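Local coordinates for beta-lactamase-like protein (Koribacter versatilis, PDB 6B9V) that is a metal-dependent diphosphatase of the PhnP family, in the metallo-beta-lactamase superfamily, that cleaves reactive photoproducts of FAD, at residues L10-S15 with D35-P40. Numbering follows the deposited sequence.
Sequences LGSGTS and DRRLRP
Gly13 and Leu38 join the two loop segments by one backbone hydrogen bond, Gly13 N to Leu38 O at 2.9 Å, where 10-15 runs nearly perpendicular to 37-40. Packing is tightest around the two glycines. Gly11 CA comes within 3.2 Å of Arg39 O in a CH...O contact, and a second such contact joins Pro40 CA to Gly11 O. Gly13 CA lies 3.6 Å from Arg37 CB, so backbone and side chain meet directly. Gly13 O is buried against Pro40 CD at 3.2 Å and finds no polar partner. At one end, Arg37 stretches its extended chain alongside Ser12, and its NH1 meets Ser12 OG at 2.9 Å, almost exactly in the guanidinium plane. Ser12 OG also bonds Asp254, while Ala252 O accepts a second bond from NH1 and His238 ND1 bonds NH2. The other end is looser, with Thr14 and Ser15 partly exposed: both direct their CB atoms away from 35-40, and chiefly their carbonyls touch Arg39. That side chain bends at chi2 (56°) and chi3 (78°), which brings NH1 to Ser15 O at 3.0 Å, with an N-H...O angle of 166°. Asp58 forms a salt bridge with NE, and Asp89 of the second subunit forms one with NH1. Both segments belong to the long connection between strands 2-9 and 41-46, with Leu10 and Gly11 forming a classic beta bulge opposite Ser41, Leu38 packing on helix 59-66, and Pro40 and Ser15 touching helix 81-84 at Asp82, a manganese ligand, which places this crossing beside the dimetal site.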
loop_
_atom_site.group_PDB
_atom_site.type_symbol
_atom_site.label_atom_id
_atom_site.label_comp_id
_atom_site.label_asym_id
_atom_site.label_seq_id
_atom_site.Cartn_x
_atom_site.Cartn_y
_atom_site.Cartn_z
ATOM N N LEU A 10 1.962 2.996 -14.202
ATOM C CA LEU A 10 2.279 2.257 -12.973
ATOM C C LEU A 10 1.056 1.496 -12.461
ATOM O O LEU A 10 1.183 0.408 -11.895
ATOM C CB LEU A 10 2.799 3.215 -11.894
ATOM C CG LEU A 10 4.013 4.051 -12.319
ATOM C CD1 LEU A 10 4.430 5.021 -11.200
ATOM C CD2 LEU A 10 5.220 3.168 -12.730
ATOM N N GLY A 11 -0.133 2.068 -12.662
ATOM C CA GLY A 11 -1.362 1.369 -12.326
ATOM C C GLY A 11 -2.503 1.909 -13.184
ATOM O O GLY A 11 -2.554 3.095 -13.447
ATOM N N SER A 12 -3.380 1.022 -13.639
ATOM C CA SER A 12 -4.480 1.398 -14.524
ATOM C C SER A 12 -5.840 1.154 -13.866
ATOM O O SER A 12 -6.882 1.290 -14.503
ATOM C CB SER A 12 -4.378 0.616 -15.843
ATOM O OG SER A 12 -4.486 -0.788 -15.614
ATOM N N GLY A 13 -5.835 0.788 -12.585
ATOM C CA GLY A 13 -7.054 0.326 -11.944
ATOM C C GLY A 13 -7.791 1.372 -11.112
ATOM O O GLY A 13 -7.306 2.480 -10.899
ATOM N N THR A 14 -8.969 0.997 -10.634
ATOM C CA THR A 14 -9.782 1.859 -9.786
ATOM C C THR A 14 -9.283 1.828 -8.319
ATOM O O THR A 14 -8.232 1.235 -8.017
ATOM C CB THR A 14 -11.285 1.451 -9.859
ATOM O OG1 THR A 14 -12.074 2.432 -9.183
ATOM C CG2 THR A 14 -11.517 0.063 -9.224
ATOM N N SER A 15 -10.041 2.451 -7.416
ATOM C CA SER A 15 -9.550 2.698 -6.051
ATOM C C SER A 15 -9.294 1.418 -5.259
ATOM O O SER A 15 -8.383 1.367 -4.434
ATOM C CB SER A 15 -10.537 3.586 -5.284
ATOM O OG SER A 15 -11.772 2.918 -5.131
ATOM N N ASP A 35 -5.750 -7.866 -16.836
ATOM C CA ASP A 35 -6.892 -7.713 -15.938
ATOM C C ASP A 35 -6.442 -7.548 -14.481
ATOM O O ASP A 35 -7.275 -7.383 -13.596
ATOM C CB ASP A 35 -7.855 -8.907 -16.059
ATOM C CG ASP A 35 -8.811 -8.779 -17.244
ATOM O OD1 ASP A 35 -9.247 -7.655 -17.552
ATOM O OD2 ASP A 35 -9.136 -9.813 -17.864
ATOM N N ARG A 36 -5.131 -7.617 -14.238
ATOM C CA ARG A 36 -4.574 -7.285 -12.935
ATOM C C ARG A 36 -4.157 -5.835 -12.964
ATOM O O ARG A 36 -3.311 -5.444 -13.772
ATOM C CB ARG A 36 -3.375 -8.171 -12.582
ATOM C CG ARG A 36 -2.738 -7.858 -11.226
ATOM C CD ARG A 36 -1.442 -8.695 -11.018
ATOM N NE ARG A 36 -0.902 -8.648 -9.652
ATOM C CZ ARG A 36 -0.172 -7.642 -9.168
ATOM N NH1 ARG A 36 0.079 -6.584 -9.925
ATOM N NH2 ARG A 36 0.293 -7.678 -7.924
ATOM N N ARG A 37 -4.756 -5.035 -12.086
ATOM C CA ARG A 37 -4.562 -3.592 -12.134
ATOM C C ARG A 37 -4.296 -2.993 -10.749
ATOM O O ARG A 37 -5.146 -3.073 -9.866
ATOM C CB ARG A 37 -5.798 -2.924 -12.753
ATOM C CG ARG A 37 -6.274 -3.524 -14.088
ATOM C CD ARG A 37 -7.388 -2.606 -14.664
ATOM N NE ARG A 37 -7.977 -3.146 -15.883
ATOM C CZ ARG A 37 -7.496 -2.961 -17.112
ATOM N NH1 ARG A 37 -6.387 -2.261 -17.313
ATOM N NH2 ARG A 37 -8.128 -3.488 -18.152
ATOM N N LEU A 38 -3.123 -2.388 -10.567
ATOM C CA LEU A 38 -2.847 -1.643 -9.332
ATOM C C LEU A 38 -3.493 -0.255 -9.380
ATOM O O LEU A 38 -4.062 0.143 -10.407
ATOM C CB LEU A 38 -1.338 -1.510 -9.107
ATOM C CG LEU A 38 -0.588 -2.842 -9.100
ATOM C CD1 LEU A 38 0.915 -2.633 -8.850
ATOM C CD2 LEU A 38 -1.188 -3.778 -8.039
ATOM N N ARG A 39 -3.442 0.481 -8.278
ATOM C CA ARG A 39 -4.092 1.763 -8.199
ATOM C C ARG A 39 -3.479 2.811 -9.168
ATOM O O ARG A 39 -2.374 2.643 -9.582
ATOM C CB ARG A 39 -4.169 2.273 -6.747
ATOM C CG ARG A 39 -5.399 1.806 -5.966
ATOM C CD ARG A 39 -5.577 0.318 -5.910
ATOM N NE ARG A 39 -4.702 -0.330 -4.955
ATOM C CZ ARG A 39 -4.963 -0.507 -3.682
ATOM N NH1 ARG A 39 -6.102 -0.105 -3.147
ATOM N NH2 ARG A 39 -4.084 -1.057 -2.925
ATOM N N PRO A 40 -4.221 3.874 -9.485
ATOM C CA PRO A 40 -3.886 4.633 -10.705
ATOM C C PRO A 40 -2.776 5.691 -10.590
ATOM O O PRO A 40 -2.843 6.578 -9.739
ATOM C CB PRO A 40 -5.234 5.293 -11.074
ATOM C CG PRO A 40 -5.931 5.504 -9.761
ATOM C CD PRO A 40 -5.522 4.287 -8.905
#